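Local coordinates for AB hydrolase-1 domain-containing protein (Parabacteroides distasonis, PDB 4Q34) that probably acts as an esterase of the alpha/beta hydrolase family, although its natural substrate is not known, at residues 172-177 against 195-200; 12-17 against 36-41; 64-69 against 300-305; 48-53 against 84-89. All coordinates share one frame; numbering follows the deposited sequence.

How the contacts relate
Contacts 2, 4 and 1 follow one another across the mixed sheet. Strands 10-16 and 28-41 pair in contact 2, 83-87 and 49-52 in contact 4, and 170-175 and 192-198 in contact 1; the centre of contact 4 lies about 9 Å from that of contact 2 and about 11 Å from that of contact 1. Contact 3 joins two loops about 17 Å, centre to centre, from contact 1, M301 reaching H175 and Y198. Along the chain contact 2 closes first, contacts 4 and 3 interlock, and contact 1 is nested within contact 3. Only contact 3 joins distant parts of the sequence; the others pair strands close along the chain, and the antiparallel margin meets the second subunit.

Contact 1: 172-177 against 195-200; sequences FITHSQ and IASYEP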
loop_
_atom_site.group_PDB
_atom_site.type_symbol
_atom_site.label_atom_id
_atom_site.label_comp_id
_atom_site.label_asym_id
_atom_site.label_seq_id
_atom_site.Cartn_x
_atom_site.Cartn_y
_atom_site.Cartn_z
ATOM N N PHE A 172 16.848 -11.780 0.861
ATOM C CA PHE A 172 16.052 -10.973 1.782
ATOM C C PHE A 172 16.846 -9.714 2.092
ATOM O O PHE A 172 17.995 -9.804 2.562
ATOM C CB PHE A 172 15.736 -11.748 3.067
ATOM C CG PHE A 172 14.482 -11.324 3.811
ATOM C CD1 PHE A 172 13.546 -10.450 3.290
ATOM C CD2 PHE A 172 14.217 -11.883 5.058
ATOM C CE1 PHE A 172 12.388 -10.130 3.979
ATOM C CE2 PHE A 172 13.053 -11.566 5.758
ATOM C CZ PHE A 172 12.151 -10.670 5.235
ATOM N N ILE A 173 16.254 -8.574 1.761
ATOM C CA ILE A 173 16.872 -7.259 1.992
ATOM C C ILE A 173 16.024 -6.568 3.051
ATOM O O ILE A 173 14.857 -6.296 2.796
ATOM C CB ILE A 173 16.892 -6.365 0.736
ATOM C CG1 ILE A 173 17.292 -7.175 -0.512
ATOM C CG2 ILE A 173 17.812 -5.157 0.955
ATOM C CD1 ILE A 173 18.689 -7.723 -0.442
ATOM N N THR A 174 16.619 -6.261 4.207
ATOM C CA THR A 174 15.887 -5.768 5.361
ATOM C C THR A 174 16.402 -4.436 5.852
ATOM O O THR A 174 17.514 -3.997 5.510
ATOM C CB THR A 174 15.888 -6.779 6.526
ATOM O OG1 THR A 174 17.187 -6.888 7.110
ATOM C CG2 THR A 174 15.401 -8.177 6.052
ATOM N N HIS A 175 15.567 -3.798 6.669
ATOM C CA HIS A 175 15.887 -2.515 7.269
ATOM C C HIS A 175 15.420 -2.411 8.716
ATOM O O HIS A 175 14.261 -2.629 9.005
ATOM C CB HIS A 175 15.165 -1.418 6.481
ATOM C CG HIS A 175 15.522 -0.034 6.920
ATOM N ND1 HIS A 175 14.606 0.989 6.973
ATOM C CD2 HIS A 175 16.711 0.508 7.282
ATOM C CE1 HIS A 175 15.193 2.082 7.410
ATOM N NE2 HIS A 175 16.481 1.831 7.554
ATOM N N SER A 176 16.345 -2.054 9.617
ATOM C CA SER A 176 16.036 -1.684 11.002
ATOM C C SER A 176 15.360 -2.840 11.771
ATOM O O SER A 176 16.013 -3.849 11.969
ATOM C CB SER A 176 15.282 -0.360 11.032
ATOM O OG SER A 176 15.458 0.225 12.301
ATOM N N GLN A 177 14.100 -2.704 12.180
ATOM C CA GLN A 177 13.401 -3.824 12.820
ATOM C C GLN A 177 13.143 -4.955 11.851
ATOM O O GLN A 177 12.907 -6.095 12.255
ATOM C CB GLN A 177 12.098 -3.359 13.429
ATOM C CG GLN A 177 12.305 -2.361 14.563
ATOM C CD GLN A 177 12.704 -0.921 14.163
ATOM O OE1 GLN A 177 12.615 -0.453 12.993
ATOM N NE2 GLN A 177 13.135 -0.193 15.178
ATOM N N ILE A 195 21.029 -12.689 3.096
ATOM C CA ILE A 195 20.354 -11.561 3.739
ATOM C C ILE A 195 21.291 -10.362 3.701
ATOM O O ILE A 195 22.439 -10.503 4.130
ATOM C CB ILE A 195 20.010 -11.830 5.210
ATOM C CG1 ILE A 195 19.084 -13.025 5.369
ATOM C CG2 ILE A 195 19.382 -10.593 5.838
ATOM C CD1 ILE A 195 18.922 -13.509 6.796
ATOM N N ALA A 196 20.779 -9.239 3.195
ATOM C CA ALA A 196 21.429 -7.937 3.317
ATOM C C ALA A 196 20.555 -7.073 4.204
ATOM O O ALA A 196 19.360 -6.897 3.915
ATOM C CB ALA A 196 21.593 -7.264 1.960
ATOM N N SER A 197 21.148 -6.470 5.219
ATOM C CA SER A 197 20.393 -5.653 6.148
ATOM C C SER A 197 20.979 -4.265 6.309
ATOM O O SER A 197 22.198 -4.119 6.593
ATOM C CB SER A 197 20.279 -6.352 7.513
ATOM O OG SER A 197 19.353 -5.680 8.353
ATOM N N TYR A 198 20.113 -3.259 6.160
ATOM C CA TYR A 198 20.488 -1.875 6.376
ATOM C C TYR A 198 20.150 -1.471 7.815
ATOM O O TYR A 198 18.976 -1.565 8.232
ATOM C CB TYR A 198 19.793 -0.912 5.388
ATOM C CG TYR A 198 20.321 -1.115 4.001
ATOM C CD1 TYR A 198 21.462 -0.457 3.560
ATOM C CD2 TYR A 198 19.755 -2.053 3.197
ATOM C CE1 TYR A 198 22.007 -0.721 2.322
ATOM C CE2 TYR A 198 20.259 -2.338 1.952
ATOM C CZ TYR A 198 21.396 -1.654 1.502
ATOM O OH TYR A 198 21.948 -1.930 0.268
ATOM N N GLU A 199 21.173 -1.097 8.573
ATOM C CA GLU A 199 20.996 -0.620 9.947
ATOM C C GLU A 199 20.007 -1.453 10.771
ATOM O O GLU A 199 19.043 -0.920 11.311
ATOM C CB GLU A 199 20.580 0.854 9.983
ATOM C CG GLU A 199 21.613 1.737 9.292
ATOM C CD GLU A 199 21.966 3.010 10.028
ATOM O OE1 GLU A 199 21.194 3.438 10.917
ATOM O OE2 GLU A 199 23.026 3.625 9.693
ATOM N N PRO A 200 20.260 -2.762 10.887
ATOM C CA PRO A 200 19.414 -3.580 11.742
ATOM C C PRO A 200 19.421 -3.117 13.196
ATOM O O PRO A 200 20.377 -2.547 13.691
ATOM C CB PRO A 200 20.016 -4.996 11.615
ATOM C CG PRO A 200 21.413 -4.771 11.172
ATOM C CD PRO A 200 21.358 -3.532 10.314
#
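T174 and S197 face each other across two parallel strands, their hydroxyls hydrogen-bonded with OG1 of T174 2.8 Å from OG of S197. The two oxygens converge because T174 holds OG1 between its backbone N and carbonyl carbon (chi1 70°), whereas S197 turns OG trans to its own nitrogen. The same rotation of T174 drops CG2 over the centre of the F172 ring, 3.8 Å above its plane, which makes this the close-fitting part of the contact. The axes of the two short strand segments approach to 4.6 Å, and the backbone bond from Y198 N to T174 O is nearly straight at 174°. On the face bearing H175 and Y198, the imidazole presents its edge, CD2 lying 3.2 Å from Y198 O, while S176 CB covers one ring face. That carbonyl also accepts S176 N at 3.0 Å, and H175 NE2 finds its partner in H298 O. The segments belong to the beta-alpha-beta unit of strand 170-175, helix 178-185 and strand 192-198. S176, with positive phi (61°) in the sharp turn between strand and helix, fits the nucleophile elbow of alpha/beta hydrolases; E199, bonded to H298 ND1, is placed like the acid of a catalytic triad. Closeness persists just past the strand ends, where P200 CA makes a CA-H...O contact to S176 O at 3.4 Å. The looser side begins with E199, which leads its carboxylate away to R117 and G247 N, and with the partly exposed Q177, which does not touch segment 195-200.

Contact 2: 12-17 against 36-41; sequences GSFAVG and VFYQKP
The phenol ring of Y38 lies against the backbone of G12, with G12 N 3.5 Å above one ring face and displaced toward the rim. A beta carbon at G12 would be pressed tightly against CE1 of Y38, so the ring fits over a residue without a side chain. Beside this pair, F14 lays its ring over V36: CB of V36 makes a CH-pi contact 4.0 Å from the centroid of the F14 ring, 17° off its normal. A chi1 of 54° wedges CG of F14 in among both arms of its own backbone and so turns the ring this way; its CE2 also reaches Y38 CD1 at 3.7 Å, the two side chains crossing at about a right angle. V16 extends the apolar patch, its CG1 3.7 Å from V36 CG2. The backbones hold these groups in register as an antiparallel ladder: G12 with Y38 and F14 with V36 form hydrogen-bonded pairs, and S13 with F37 is the non-hydrogen-bonded pair between them. One rung runs from Y38 N to G12 O at 2.9 Å. Farther out, E10 OE2 hydrogen-bonds Y38 OH and helps to hold the far end of the side chain in place, and E63 of the second subunit binds S13 OG. Were Y38 replaced by an alanine, the G12 backbone would probably lose its ring cover, E10 OE2 its hydroxyl mate and the edge of F14 a support. On its other side strand 28-41 pairs antiparallel with strand 83-87, where Y84 meets the Y38 ring; helix 153-167 packs on F14 and V16, with K166 making a cation-pi contact to F14, and helix 72-78 touches F37.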
loop_
_atom_site.group_PDB
_atom_site.type_symbol
_atom_site.label_atom_id
_atom_site.label_comp_id
_atom_site.label_asym_id
_atom_site.label_seq_id
_atom_site.Cartn_x
_atom_site.Cartn_y
_atom_site.Cartn_z
ATOM N N GLY A 12 2.110 -7.519 -10.289
ATOM C CA GLY A 12 0.860 -7.759 -9.635
ATOM C C GLY A 12 1.009 -7.665 -8.127
ATOM O O GLY A 12 2.053 -7.237 -7.619
ATOM N N SER A 13 -0.035 -8.082 -7.424
ATOM C CA SER A 13 -0.041 -7.987 -5.972
ATOM C C SER A 13 -0.870 -9.128 -5.393
ATOM O O SER A 13 -1.715 -9.737 -6.060
ATOM C CB SER A 13 -0.627 -6.665 -5.528
ATOM O OG SER A 13 -1.993 -6.523 -5.941
ATOM N N PHE A 14 -0.608 -9.415 -4.141
ATOM C CA PHE A 14 -1.341 -10.486 -3.436
ATOM C C PHE A 14 -1.136 -10.357 -1.961
ATOM O O PHE A 14 -0.181 -9.729 -1.531
ATOM C CB PHE A 14 -0.892 -11.888 -3.917
ATOM C CG PHE A 14 0.605 -12.138 -3.841
ATOM C CD1 PHE A 14 1.186 -12.684 -2.694
ATOM C CD2 PHE A 14 1.429 -11.861 -4.922
ATOM C CE1 PHE A 14 2.533 -12.971 -2.621
ATOM C CE2 PHE A 14 2.783 -12.135 -4.857
ATOM C CZ PHE A 14 3.353 -12.671 -3.695
ATOM N N ALA A 15 -2.036 -10.968 -1.188
ATOM C CA ALA A 15 -1.831 -11.151 0.227
ATOM C C ALA A 15 -1.142 -12.499 0.422
ATOM O O ALA A 15 -1.361 -13.431 -0.356
ATOM C CB ALA A 15 -3.149 -11.164 0.982
ATOM N N VAL A 16 -0.304 -12.598 1.453
ATOM C CA VAL A 16 0.424 -13.842 1.703
ATOM C C VAL A 16 0.488 -14.101 3.180
ATOM O O VAL A 16 0.653 -13.172 3.978
ATOM C CB VAL A 16 1.844 -13.835 1.066
ATOM C CG1 VAL A 16 2.782 -12.826 1.741
ATOM C CG2 VAL A 16 2.468 -15.232 1.006
ATOM N N GLY A 17 0.369 -15.380 3.557
ATOM C CA GLY A 17 0.363 -15.741 4.957
ATOM C C GLY A 17 -0.910 -15.308 5.681
ATOM O O GLY A 17 -1.973 -15.115 5.080
ATOM N N VAL A 36 1.869 -7.805 -0.703
ATOM C CA VAL A 36 3.048 -7.835 -1.565
ATOM C C VAL A 36 2.729 -7.248 -2.941
ATOM O O VAL A 36 1.726 -7.595 -3.558
ATOM C CB VAL A 36 3.508 -9.305 -1.752
ATOM C CG1 VAL A 36 4.755 -9.361 -2.638
ATOM C CG2 VAL A 36 3.724 -9.944 -0.401
ATOM N N PHE A 37 3.596 -6.369 -3.439
ATOM C CA PHE A 37 3.516 -5.939 -4.835
ATOM C C PHE A 37 4.822 -6.370 -5.479
ATOM O O PHE A 37 5.890 -6.155 -4.902
ATOM C CB PHE A 37 3.359 -4.419 -4.926
ATOM C CG PHE A 37 3.328 -3.907 -6.334
ATOM C CD1 PHE A 37 2.170 -3.911 -7.084
ATOM C CD2 PHE A 37 4.484 -3.372 -6.904
ATOM C CE1 PHE A 37 2.158 -3.425 -8.406
ATOM C CE2 PHE A 37 4.470 -2.880 -8.210
ATOM C CZ PHE A 37 3.311 -2.897 -8.953
ATOM N N TYR A 38 4.758 -6.968 -6.670
ATOM C CA TYR A 38 5.946 -7.511 -7.283
ATOM C C TYR A 38 6.036 -7.118 -8.741
ATOM O O TYR A 38 5.032 -6.893 -9.418
ATOM C CB TYR A 38 6.020 -9.048 -7.139
ATOM C CG TYR A 38 5.077 -9.761 -8.096
ATOM C CD1 TYR A 38 3.738 -9.968 -7.761
ATOM C CD2 TYR A 38 5.504 -10.151 -9.369
ATOM C CE1 TYR A 38 2.860 -10.574 -8.646
ATOM C CE2 TYR A 38 4.632 -10.755 -10.251
ATOM C CZ TYR A 38 3.314 -10.953 -9.892
ATOM O OH TYR A 38 2.466 -11.572 -10.789
ATOM N N GLN A 39 7.266 -7.056 -9.226
ATOM C CA GLN A 39 7.490 -6.848 -10.664
ATOM C C GLN A 39 8.608 -7.744 -11.112
ATOM O O GLN A 39 9.651 -7.824 -10.436
ATOM C CB GLN A 39 7.880 -5.370 -10.886
ATOM C CG GLN A 39 6.824 -4.371 -10.464
ATOM C CD GLN A 39 7.201 -2.951 -10.790
ATOM O OE1 GLN A 39 8.103 -2.354 -10.166
ATOM N NE2 GLN A 39 6.477 -2.369 -11.721
ATOM N N LYS A 40 8.393 -8.443 -12.240
ATOM C CA LYS A 40 9.378 -9.318 -12.850
ATOM C C LYS A 40 9.821 -8.664 -14.153
ATOM O O LYS A 40 8.988 -8.397 -15.028
ATOM C CB LYS A 40 8.762 -10.684 -13.201
ATOM C CG LYS A 40 8.099 -11.362 -12.028
ATOM C CD LYS A 40 7.967 -12.865 -12.248
ATOM C CE LYS A 40 7.225 -13.512 -11.080
ATOM N NZ LYS A 40 6.746 -14.890 -11.402
ATOM N N PRO A 41 11.104 -8.346 -14.276
ATOM C CA PRO A 41 11.620 -7.802 -15.522
ATOM C C PRO A 41 11.810 -8.849 -16.594
ATOM O O PRO A 41 11.940 -10.053 -16.303
ATOM C CB PRO A 41 12.947 -7.200 -15.123
ATOM C CG PRO A 41 13.427 -8.046 -13.972
ATOM C CD PRO A 41 12.170 -8.579 -13.285
#

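Contact 3: 64-69 against 300-305; sequences TTPDGR and PMSDLN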
loop_
_atom_site.group_PDB
_atom_site.type_symbol
_atom_site.label_atom_id
_atom_site.label_comp_id
_atom_site.label_asym_id
_atom_site.label_seq_id
_atom_site.Cartn_x
_atom_site.Cartn_y
_atom_site.Cartn_z
ATOM N N THR A 64 9.995 5.499 -4.292
ATOM C CA THR A 64 10.500 6.840 -4.543
ATOM C C THR A 64 11.023 7.447 -3.256
ATOM O O THR A 64 10.396 7.330 -2.180
ATOM C CB THR A 64 9.399 7.746 -5.164
ATOM O OG1 THR A 64 8.807 7.073 -6.295
ATOM C CG2 THR A 64 9.950 9.053 -5.607
ATOM N N THR A 65 12.182 8.090 -3.358
ATOM C CA THR A 65 12.792 8.752 -2.205
ATOM C C THR A 65 11.947 9.960 -1.815
ATOM O O THR A 65 11.141 10.479 -2.605
ATOM C CB THR A 65 14.249 9.169 -2.527
ATOM O OG1 THR A 65 14.274 10.315 -3.408
ATOM C CG2 THR A 65 15.027 8.033 -3.121
ATOM N N PRO A 66 12.144 10.483 -0.596
ATOM C CA PRO A 66 11.291 11.600 -0.218
ATOM C C PRO A 66 11.430 12.866 -1.096
ATOM O O PRO A 66 10.479 13.643 -1.237
ATOM C CB PRO A 66 11.669 11.885 1.233
ATOM C CG PRO A 66 12.649 10.882 1.646
ATOM C CD PRO A 66 13.007 9.987 0.489
ATOM N N ASP A 67 12.602 13.037 -1.707
ATOM C CA ASP A 67 12.861 14.137 -2.606
ATOM C C ASP A 67 12.556 13.850 -4.073
ATOM O O ASP A 67 12.816 14.696 -4.930
ATOM C CB ASP A 67 14.299 14.618 -2.476
ATOM C CG ASP A 67 15.321 13.556 -2.810
ATOM O OD1 ASP A 67 15.256 12.417 -2.287
ATOM O OD2 ASP A 67 16.215 13.880 -3.615
ATOM N N GLY A 68 11.973 12.691 -4.364
ATOM C CA GLY A 68 11.431 12.407 -5.665
ATOM C C GLY A 68 12.279 11.601 -6.641
ATOM O O GLY A 68 11.916 11.501 -7.812
ATOM N N ARG A 69 13.355 10.976 -6.164
ATOM C CA ARG A 69 14.283 10.189 -6.993
ATOM C C ARG A 69 13.907 8.715 -6.925
ATOM O O ARG A 69 13.147 8.267 -6.059
ATOM C CB ARG A 69 15.741 10.368 -6.516
ATOM C CG ARG A 69 16.301 11.750 -6.787
ATOM C CD ARG A 69 17.673 11.936 -6.154
ATOM N NE ARG A 69 17.509 11.788 -4.725
ATOM C CZ ARG A 69 17.863 10.738 -3.989
ATOM N NH1 ARG A 69 18.526 9.704 -4.507
ATOM N NH2 ARG A 69 17.587 10.744 -2.704
ATOM N N PRO A 300 19.916 4.516 4.087
ATOM C CA PRO A 300 20.857 4.687 2.967
ATOM C C PRO A 300 20.274 4.370 1.609
ATOM O O PRO A 300 20.708 4.945 0.598
ATOM C CB PRO A 300 21.977 3.685 3.299
ATOM C CG PRO A 300 21.901 3.506 4.773
ATOM C CD PRO A 300 20.452 3.598 5.099
HETATM N N MSE A 301 19.271 3.507 1.581
HETATM C CA MSE A 301 18.594 3.148 0.326
HETATM C C MSE A 301 17.842 4.267 -0.295
HETATM O O MSE A 301 17.531 4.172 -1.479
HETATM C CB MSE A 301 17.659 1.891 0.518
HETATM C CG MSE A 301 16.348 2.159 1.286
HETATM SE SE MSE A 301 16.474 2.622 3.163
HETATM C CE MSE A 301 17.271 1.003 3.770
ATOM N N SER A 302 17.505 5.341 0.443
ATOM C CA SER A 302 16.757 6.491 -0.147
ATOM C C SER A 302 17.529 7.813 -0.075
ATOM O O SER A 302 17.030 8.856 -0.485
ATOM C CB SER A 302 15.349 6.638 0.477
ATOM O OG SER A 302 15.386 6.781 1.901
ATOM N N ASP A 303 18.735 7.746 0.469
ATOM C CA ASP A 303 19.602 8.928 0.568
ATOM C C ASP A 303 20.013 9.438 -0.834
ATOM O O ASP A 303 19.844 8.740 -1.832
ATOM C CB ASP A 303 20.853 8.584 1.372
ATOM C CG ASP A 303 20.614 8.526 2.874
ATOM O OD1 ASP A 303 19.582 9.021 3.403
ATOM O OD2 ASP A 303 21.498 7.956 3.546
ATOM N N LEU A 304 20.617 10.627 -0.885
ATOM C CA LEU A 304 21.021 11.245 -2.162
ATOM C C LEU A 304 21.990 10.412 -2.947
ATOM O O LEU A 304 21.974 10.504 -4.177
ATOM C CB LEU A 304 21.617 12.636 -1.942
ATOM C CG LEU A 304 20.613 13.667 -1.396
ATOM C CD1 LEU A 304 21.379 14.948 -1.032
ATOM C CD2 LEU A 304 19.518 13.982 -2.406
ATOM N N ASN A 305 22.813 9.607 -2.273
ATOM C CA ASN A 305 23.810 8.752 -2.946
ATOM C C ASN A 305 23.333 7.303 -3.034
ATOM O O ASN A 305 24.149 6.373 -3.025
ATOM C CB ASN A 305 25.157 8.807 -2.190
ATOM C CG ASN A 305 25.058 8.302 -0.761
ATOM O OD1 ASN A 305 23.968 8.056 -0.236
ATOM N ND2 ASN A 305 26.201 8.091 -0.136
#
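The guanidinium group of R69 is sandwiched between two loops: L304 CA sits 3.3 Å above one face and T65 OG1 3.2 Å above the opposite one, both offset toward the rim. D67 lies along one edge and takes a side-on, two-nitrogen salt bridge. R69 NE points to D67 OD2 at 2.7 Å, nearly straight (172°) and within the guanidinium plane, while NH2 reaches the syn lone pair of D67 OD1 at 2.9 Å, tilted from that plane. At the remaining rim are carbonyls of segment 300-305. NH2 bonds S302 O at 3.0 Å, approaching from above that carbonyl's plane, and NH1 makes a weak bond to D303 O. A bend at chi3 (-62°) brings the arginine head back beside D67. T65 fixes the carboxylate from another direction: its OG1 donates to D67 OD1 at 2.6 Å, meeting it well out of the carboxylate plane, and accepts R69 N at 3.0 Å. The T65 methyl CG2 meanwhile packs on S302 O at 3.4 Å, and L304 CD2 spans the D67-R69 pair. With a leucine at R69, S302 O is likely to lose this donor and the D67 carboxylate this counter-charge, weakening the link between the loops. The arrangement is a type I beta turn, T65 to G68, braced by the D67-R69 salt bridge; the arginine so held reaches by hydrogen bonds the carbonyls of the loop that leads through the N-cap residue N305 into helix 306-319, just after H298, whose position is consistent with the histidine of a hydrolase triad.

Contact 4: 48-53 against 84-89; sequences PLVFAH and YLVDQP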
loop_
_atom_site.group_PDB
_atom_site.type_symbol
_atom_site.label_atom_id
_atom_site.label_comp_id
_atom_site.label_asym_id
_atom_site.label_seq_id
_atom_site.Cartn_x
_atom_site.Cartn_y
_atom_site.Cartn_z
ATOM N N PRO A 48 14.885 -13.755 -6.829
ATOM C CA PRO A 48 14.204 -12.524 -6.578
ATOM C C PRO A 48 14.755 -11.833 -5.328
ATOM O O PRO A 48 15.322 -12.506 -4.443
ATOM C CB PRO A 48 12.754 -12.970 -6.322
ATOM C CG PRO A 48 12.861 -14.400 -5.885
ATOM C CD PRO A 48 14.008 -14.935 -6.670
ATOM N N LEU A 49 14.567 -10.525 -5.287
ATOM C CA LEU A 49 14.815 -9.716 -4.107
ATOM C C LEU A 49 13.502 -9.403 -3.371
ATOM O O LEU A 49 12.544 -8.932 -3.969
ATOM C CB LEU A 49 15.520 -8.434 -4.500
ATOM C CG LEU A 49 16.753 -8.562 -5.355
ATOM C CD1 LEU A 49 17.312 -7.197 -5.638
ATOM C CD2 LEU A 49 17.810 -9.439 -4.699
ATOM N N VAL A 50 13.467 -9.671 -2.059
ATOM C CA VAL A 50 12.341 -9.397 -1.195
ATOM C C VAL A 50 12.780 -8.337 -0.192
ATOM O O VAL A 50 13.799 -8.503 0.468
ATOM C CB VAL A 50 11.887 -10.668 -0.469
ATOM C CG1 VAL A 50 10.763 -10.336 0.495
ATOM C CG2 VAL A 50 11.512 -11.765 -1.467
ATOM N N PHE A 51 12.009 -7.249 -0.123
ATOM C CA PHE A 51 12.360 -6.101 0.702
ATOM C C PHE A 51 11.466 -5.969 1.912
ATOM O O PHE A 51 10.237 -5.954 1.768
ATOM C CB PHE A 51 12.295 -4.826 -0.155
ATOM C CG PHE A 51 13.320 -4.773 -1.252
ATOM C CD1 PHE A 51 14.582 -4.265 -1.037
ATOM C CD2 PHE A 51 13.023 -5.221 -2.506
ATOM C CE1 PHE A 51 15.524 -4.205 -2.035
ATOM C CE2 PHE A 51 13.963 -5.167 -3.518
ATOM C CZ PHE A 51 15.217 -4.669 -3.295
ATOM N N ALA A 52 12.076 -5.837 3.086
ATOM C CA ALA A 52 11.349 -5.697 4.359
ATOM C C ALA A 52 11.694 -4.405 5.118
ATOM O O ALA A 52 12.839 -4.191 5.544
ATOM C CB ALA A 52 11.673 -6.869 5.274
ATOM N N HIS A 53 10.692 -3.599 5.350
ATOM C CA HIS A 53 10.800 -2.327 6.068
ATOM C C HIS A 53 10.908 -2.528 7.586
ATOM O O HIS A 53 10.741 -3.652 8.112
ATOM C CB HIS A 53 9.551 -1.506 5.751
ATOM C CG HIS A 53 8.289 -2.165 6.200
ATOM N ND1 HIS A 53 7.885 -2.146 7.512
ATOM C CD2 HIS A 53 7.391 -2.942 5.547
ATOM C CE1 HIS A 53 6.765 -2.828 7.638
ATOM N NE2 HIS A 53 6.446 -3.324 6.462
ATOM N N TYR A 84 10.108 -7.836 -4.987
ATOM C CA TYR A 84 8.931 -8.010 -4.173
ATOM C C TYR A 84 8.975 -6.998 -3.053
ATOM O O TYR A 84 9.853 -7.041 -2.203
ATOM C CB TYR A 84 8.869 -9.439 -3.596
ATOM C CG TYR A 84 8.591 -10.471 -4.620
ATOM C CD1 TYR A 84 9.559 -10.844 -5.523
ATOM C CD2 TYR A 84 7.317 -11.060 -4.712
ATOM C CE1 TYR A 84 9.277 -11.791 -6.519
ATOM C CE2 TYR A 84 7.040 -12.008 -5.685
ATOM C CZ TYR A 84 8.007 -12.351 -6.585
ATOM O OH TYR A 84 7.695 -13.290 -7.536
ATOM N N LEU A 85 8.057 -6.046 -3.075
ATOM C CA LEU A 85 7.948 -5.038 -2.008
ATOM C C LEU A 85 6.827 -5.475 -1.066
ATOM O O LEU A 85 5.735 -5.820 -1.530
ATOM C CB LEU A 85 7.615 -3.649 -2.595
ATOM C CG LEU A 85 8.705 -2.789 -3.288
ATOM C CD1 LEU A 85 8.440 -1.310 -3.100
ATOM C CD2 LEU A 85 10.121 -3.095 -2.815
ATOM N N VAL A 86 7.049 -5.382 0.250
ATOM C CA VAL A 86 6.107 -5.950 1.191
ATOM C C VAL A 86 5.662 -4.892 2.203
ATOM O O VAL A 86 6.489 -4.067 2.645
ATOM C CB VAL A 86 6.759 -7.169 1.926
ATOM C CG1 VAL A 86 5.762 -7.795 2.897
ATOM C CG2 VAL A 86 7.311 -8.205 0.912
ATOM N N ASP A 87 4.370 -4.929 2.565
ATOM C CA ASP A 87 3.859 -4.347 3.793
ATOM C C ASP A 87 3.573 -5.537 4.733
ATOM O O ASP A 87 2.754 -6.421 4.439
ATOM C CB ASP A 87 2.598 -3.590 3.566
ATOM C CG ASP A 87 2.762 -2.458 2.568
ATOM O OD1 ASP A 87 3.795 -1.751 2.524
ATOM O OD2 ASP A 87 1.772 -2.228 1.821
ATOM N N GLN A 88 4.324 -5.588 5.822
ATOM C CA GLN A 88 4.279 -6.682 6.739
ATOM C C GLN A 88 2.932 -6.678 7.431
ATOM O O GLN A 88 2.219 -5.687 7.380
ATOM C CB GLN A 88 5.444 -6.604 7.741
ATOM C CG GLN A 88 5.175 -5.691 8.928
ATOM C CD GLN A 88 6.351 -5.392 9.819
ATOM O OE1 GLN A 88 7.474 -5.897 9.650
ATOM N NE2 GLN A 88 6.085 -4.533 10.824
ATOM N N PRO A 89 2.552 -7.819 8.039
ATOM C CA PRO A 89 1.306 -7.908 8.838
ATOM C C PRO A 89 1.095 -6.683 9.717
ATOM O O PRO A 89 2.023 -6.209 10.376
ATOM C CB PRO A 89 1.538 -9.154 9.680
ATOM C CG PRO A 89 2.384 -10.008 8.811
ATOM C CD PRO A 89 3.388 -8.994 8.286
HETATM O O HOH W 1 9.105 -3.593 2.578
HETATM O O HOH W 2 9.026 -5.753 7.407
HETATM O O HOH W 3 9.677 -4.593 10.546
#
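H53 and Q88 cross obliquely, imidazole and amide planes 53° apart, with H53 CE1 3.4 Å from Q88 CD. The ring is held at its edge: Q88 N donates to H53 NE2 almost straight (175°) and close to the ring plane, so this nitrogen serves as an acceptor, while CD2 lies 3.2 Å from V86 O. A water stands over the centre of one face. At the other end Y84 leans against P48, its CE1 3.7 Å from P48 CB, and V50 CG2 packs on Y84 CB. On the opposite face of the sheet F51 CD2 meets CD2 of L85, in the conformer described, at 3.6 Å. The strands are the parallel pair of the beta-alpha-beta unit made of strand 49-52, helix 72-78 and strand 83-87, in the central sheet of the alpha/beta hydrolase fold; H53 leads into a loop placed like that of the oxyanion hole in this family. Y84 N bonds L49 O at 2.9 Å, and F51 N answers to Y84 O. With the axes 25° apart the strands then splay, and a water bridges the gap, donating to F51 O and V86 O, each at 2.7 Å. Y160 of helix 153-167 packs against V86.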